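Local coordinates for periplasmic binding protein (Pseudomonas aeruginosa, PDB 2R79) that binds heme in the periplasm, a tyrosine serving as axial ligand to the iron, and probably delivers it to a heme transport system, at residues A[120-128]-A[245-256]. Residues are numbered along the deposited sequence; the frame is centred on the assembly and turned at random.
Sequences DYRQRLRRQ and GPRLPDGLAALS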
loop_
_atom_site.group_PDB
_atom_site.type_symbol
_atom_site.label_atom_id
_atom_site.label_comp_id
_atom_site.label_asym_id
_atom_site.label_seq_id
_atom_site.Cartn_x
_atom_site.Cartn_y
_atom_site.Cartn_z
ATOM N N ASP A 120 -4.944 -11.161 -34.126
ATOM C CA ASP A 120 -4.590 -10.000 -33.314
ATOM C C ASP A 120 -3.099 -9.991 -32.988
ATOM O O ASP A 120 -2.468 -8.938 -32.952
ATOM C CB ASP A 120 -5.374 -9.983 -31.997
ATOM C CG ASP A 120 -6.862 -9.806 -32.202
ATOM O OD1 ASP A 120 -7.250 -8.987 -33.063
ATOM O OD2 ASP A 120 -7.648 -10.475 -31.493
ATOM N N TYR A 121 -2.545 -11.171 -32.747
ATOM C CA TYR A 121 -1.141 -11.288 -32.398
ATOM C C TYR A 121 -0.245 -10.781 -33.528
ATOM O O TYR A 121 0.608 -9.924 -33.314
ATOM C CB TYR A 121 -0.805 -12.744 -32.088
ATOM C CG TYR A 121 0.400 -12.931 -31.193
ATOM C CD1 TYR A 121 0.295 -12.764 -29.815
ATOM C CD2 TYR A 121 1.634 -13.330 -31.720
ATOM C CE1 TYR A 121 1.379 -13.001 -28.976
ATOM C CE2 TYR A 121 2.728 -13.569 -30.890
ATOM C CZ TYR A 121 2.589 -13.406 -29.517
ATOM O OH TYR A 121 3.639 -13.681 -28.678
ATOM N N ARG A 122 -0.453 -11.305 -34.734
ATOM C CA ARG A 122 0.353 -10.905 -35.877
ATOM C C ARG A 122 0.186 -9.422 -36.185
ATOM O O ARG A 122 1.128 -8.761 -36.611
ATOM C CB ARG A 122 0.002 -11.765 -37.095
ATOM C CG ARG A 122 0.084 -13.264 -36.796
ATOM C CD ARG A 122 0.279 -14.114 -38.043
ATOM N NE ARG A 122 -0.534 -13.640 -39.155
ATOM C CZ ARG A 122 -0.762 -14.332 -40.266
ATOM N NH1 ARG A 122 -0.243 -15.540 -40.418
ATOM N NH2 ARG A 122 -1.501 -13.807 -41.236
ATOM N N GLN A 123 -1.007 -8.896 -35.937
ATOM C CA GLN A 123 -1.285 -7.489 -36.177
ATOM C C GLN A 123 -0.445 -6.657 -35.212
ATOM O O GLN A 123 0.110 -5.621 -35.585
ATOM C CB GLN A 123 -2.771 -7.205 -35.943
ATOM C CG GLN A 123 -3.234 -5.823 -36.387
ATOM C CD GLN A 123 -3.404 -5.724 -37.896
ATOM O OE1 GLN A 123 -4.125 -6.525 -38.506
ATOM N NE2 GLN A 123 -2.744 -4.737 -38.504
ATOM N N ARG A 124 -0.380 -7.111 -33.961
ATOM C CA ARG A 124 0.403 -6.436 -32.942
ATOM C C ARG A 124 1.867 -6.418 -33.383
ATOM O O ARG A 124 2.539 -5.393 -33.291
ATOM C CB ARG A 124 0.288 -7.172 -31.599
ATOM C CG ARG A 124 -1.045 -7.013 -30.870
ATOM C CD ARG A 124 -1.322 -5.559 -30.514
ATOM N NE ARG A 124 -0.427 -5.033 -29.482
ATOM C CZ ARG A 124 -0.483 -5.364 -28.192
ATOM N NH1 ARG A 124 -1.395 -6.228 -27.757
ATOM N NH2 ARG A 124 0.367 -4.821 -27.329
ATOM N N LEU A 125 2.349 -7.560 -33.867
ATOM C CA LEU A 125 3.729 -7.682 -34.314
ATOM C C LEU A 125 4.038 -6.827 -35.538
ATOM O O LEU A 125 5.128 -6.276 -35.648
ATOM C CB LEU A 125 4.069 -9.149 -34.601
ATOM C CG LEU A 125 3.952 -10.079 -33.384
ATOM C CD1 LEU A 125 4.363 -11.486 -33.764
ATOM C CD2 LEU A 125 4.817 -9.556 -32.255
ATOM N N ARG A 126 3.077 -6.706 -36.450
ATOM C CA ARG A 126 3.283 -5.899 -37.646
ATOM C C ARG A 126 3.422 -4.437 -37.250
ATOM O O ARG A 126 4.235 -3.694 -37.805
ATOM C CB ARG A 126 2.111 -6.061 -38.618
ATOM C CG ARG A 126 2.404 -5.499 -40.002
ATOM C CD ARG A 126 1.305 -5.809 -41.002
ATOM N NE ARG A 126 0.188 -4.878 -40.905
ATOM C CZ ARG A 126 -0.934 -4.993 -41.603
ATOM N NH1 ARG A 126 -1.085 -6.002 -42.449
ATOM N NH2 ARG A 126 -1.904 -4.104 -41.458
ATOM N N ARG A 127 2.627 -4.035 -36.270
ATOM C CA ARG A 127 2.639 -2.673 -35.770
ATOM C C ARG A 127 3.949 -2.380 -35.037
ATOM O O ARG A 127 4.490 -1.270 -35.124
ATOM C CB ARG A 127 1.460 -2.487 -34.823
ATOM C CG ARG A 127 1.314 -1.099 -34.260
ATOM C CD ARG A 127 0.300 -1.100 -33.123
ATOM N NE ARG A 127 0.227 0.201 -32.469
ATOM C CZ ARG A 127 -0.320 0.407 -31.277
ATOM N NH1 ARG A 127 -0.843 -0.610 -30.603
ATOM N NH2 ARG A 127 -0.339 1.631 -30.761
ATOM N N GLN A 128 4.449 -3.378 -34.309
ATOM C CA GLN A 128 5.694 -3.236 -33.559
ATOM C C GLN A 128 6.857 -3.063 -34.543
ATOM O O GLN A 128 7.735 -2.234 -34.323
ATOM C CB GLN A 128 5.911 -4.465 -32.673
ATOM C CG GLN A 128 7.229 -4.511 -31.902
ATOM C CD GLN A 128 7.383 -3.377 -30.898
ATOM O OE1 GLN A 128 8.073 -2.389 -31.162
ATOM N NE2 GLN A 128 6.735 -3.510 -29.745
ATOM N N GLY A 245 4.020 -16.417 -25.716
ATOM C CA GLY A 245 2.807 -16.129 -24.969
ATOM C C GLY A 245 2.091 -14.843 -25.349
ATOM O O GLY A 245 2.673 -13.974 -26.001
ATOM N N PRO A 246 0.827 -14.684 -24.920
ATOM C CA PRO A 246 -0.016 -13.515 -25.196
ATOM C C PRO A 246 0.464 -12.171 -24.652
ATOM O O PRO A 246 0.016 -11.124 -25.109
ATOM C CB PRO A 246 -1.374 -13.926 -24.625
ATOM C CG PRO A 246 -0.993 -14.806 -23.480
ATOM C CD PRO A 246 0.124 -15.643 -24.047
ATOM N N ARG A 247 1.378 -12.190 -23.690
ATOM C CA ARG A 247 1.876 -10.940 -23.122
ATOM C C ARG A 247 3.118 -10.399 -23.816
ATOM O O ARG A 247 3.539 -9.282 -23.535
ATOM C CB ARG A 247 2.168 -11.105 -21.628
ATOM C CG ARG A 247 0.933 -11.271 -20.742
ATOM C CD ARG A 247 1.349 -11.440 -19.284
ATOM N NE ARG A 247 2.199 -12.617 -19.107
ATOM C CZ ARG A 247 3.252 -12.670 -18.297
ATOM N NH1 ARG A 247 3.593 -11.612 -17.575
ATOM N NH2 ARG A 247 3.977 -13.780 -18.226
ATOM N N LEU A 248 3.705 -11.175 -24.722
ATOM C CA LEU A 248 4.907 -10.722 -25.417
ATOM C C LEU A 248 4.731 -9.397 -26.145
ATOM O O LEU A 248 5.622 -8.553 -26.113
ATOM C CB LEU A 248 5.410 -11.794 -26.391
ATOM C CG LEU A 248 6.092 -12.966 -25.681
ATOM C CD1 LEU A 248 6.568 -13.989 -26.694
ATOM C CD2 LEU A 248 7.275 -12.441 -24.858
ATOM N N PRO A 249 3.583 -9.189 -26.810
ATOM C CA PRO A 249 3.420 -7.909 -27.504
ATOM C C PRO A 249 3.590 -6.712 -26.565
ATOM O O PRO A 249 4.254 -5.734 -26.918
ATOM C CB PRO A 249 2.018 -8.017 -28.087
ATOM C CG PRO A 249 1.943 -9.469 -28.440
ATOM C CD PRO A 249 2.508 -10.124 -27.184
ATOM N N ASP A 250 3.007 -6.782 -25.372
ATOM C CA ASP A 250 3.152 -5.683 -24.422
ATOM C C ASP A 250 4.603 -5.629 -23.976
ATOM O O ASP A 250 5.148 -4.553 -23.751
ATOM C CB ASP A 250 2.247 -5.872 -23.205
ATOM C CG ASP A 250 0.772 -5.775 -23.552
ATOM O OD1 ASP A 250 0.362 -4.765 -24.166
ATOM O OD2 ASP A 250 0.018 -6.710 -23.206
ATOM N N GLY A 251 5.223 -6.802 -23.863
ATOM C CA GLY A 251 6.616 -6.877 -23.462
ATOM C C GLY A 251 7.522 -6.234 -24.499
ATOM O O GLY A 251 8.457 -5.515 -24.154
ATOM N N LEU A 252 7.240 -6.483 -25.773
ATOM C CA LEU A 252 8.028 -5.903 -26.854
ATOM C C LEU A 252 7.919 -4.379 -26.871
ATOM O O LEU A 252 8.892 -3.681 -27.185
ATOM C CB LEU A 252 7.570 -6.459 -28.208
ATOM C CG LEU A 252 7.734 -7.964 -28.457
ATOM C CD1 LEU A 252 7.158 -8.307 -29.807
ATOM C CD2 LEU A 252 9.196 -8.363 -28.400
ATOM N N ALA A 253 6.744 -3.859 -26.522
ATOM C CA ALA A 253 6.532 -2.412 -26.521
ATOM C C ALA A 253 7.408 -1.736 -25.485
ATOM O O ALA A 253 7.966 -0.673 -25.731
ATOM C CB ALA A 253 5.063 -2.084 -26.251
ATOM N N ALA A 254 7.523 -2.359 -24.322
ATOM C CA ALA A 254 8.339 -1.812 -23.252
ATOM C C ALA A 254 9.819 -1.895 -23.624
ATOM O O ALA A 254 10.548 -0.911 -23.495
ATOM C CB ALA A 254 8.069 -2.568 -21.957
ATOM N N LEU A 255 10.263 -3.059 -24.094
ATOM C CA LEU A 255 11.663 -3.224 -24.483
ATOM C C LEU A 255 12.090 -2.292 -25.611
ATOM O O LEU A 255 13.132 -1.642 -25.523
ATOM C CB LEU A 255 11.945 -4.670 -24.906
ATOM C CG LEU A 255 12.219 -5.669 -23.788
ATOM C CD1 LEU A 255 12.274 -7.063 -24.361
ATOM C CD2 LEU A 255 13.528 -5.322 -23.092
ATOM N N SER A 256 11.292 -2.228 -26.675
ATOM C CA SER A 256 11.641 -1.382 -27.809
ATOM C C SER A 256 11.696 0.082 -27.404
ATOM O O SER A 256 12.480 0.850 -27.960
ATOM C CB SER A 256 10.668 -1.603 -28.990
ATOM O OG SER A 256 9.336 -1.227 -28.684
HETATM O O HOH W 1 4.324 -4.513 -29.410
#
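Tyr121 reaches from helix 120-128 to the turn that leads into helix 248-256 and donates its OH to Gly245 O at 2.9 Å. That carbonyl also accepts the backbone N of Leu248, which closes the type I turn Gly245-Leu248; the two donors come from opposite faces of the carbonyl plane, so one oxygen ties the turn both to itself and to the neighbouring helix. The charged link is a salt bridge, Arg124 NH2 to Asp250 OD1 (3.2 Å); the acceptor oxygen lies close to the guanidinium plane, whereas the arginine nitrogen stands above the carboxylate plane. Bends at chi2 and chi3 (-61° and -69°) lay the Arg124 guanidinium across the proline, with Pro249 CB 3.6 Å above its centre.

Farther along, Gln128, its chain bent at chi2, brings its amide against Leu252 and Ser256. Gln128 OE1 lies 3.0 Å from Ser256 OG, whose proton may go instead to Leu252 O, while a water accepts a weak bond from NE2 and donates to Pro249 O.

Two apolar contacts accompany these bonds: Pro249 CD packs 3.6 Å from Tyr121 CE1, and Leu125 CD2 meets Leu252 CD1 at the same distance.

The axes of segments 120-128 and 248-256 run nearly parallel, 10° apart, and approach to 10.1 Å. Leu94 of helix 94-108 covers Tyr121 and Leu125, whereas helix 163-170 lies against Leu248 through Trp166 and against Leu125 and Leu252 through Arg170. The buried contact joins helix 111-135 to helix 248-259, with the side chain of Leu248 about 11 Å from a bound heme.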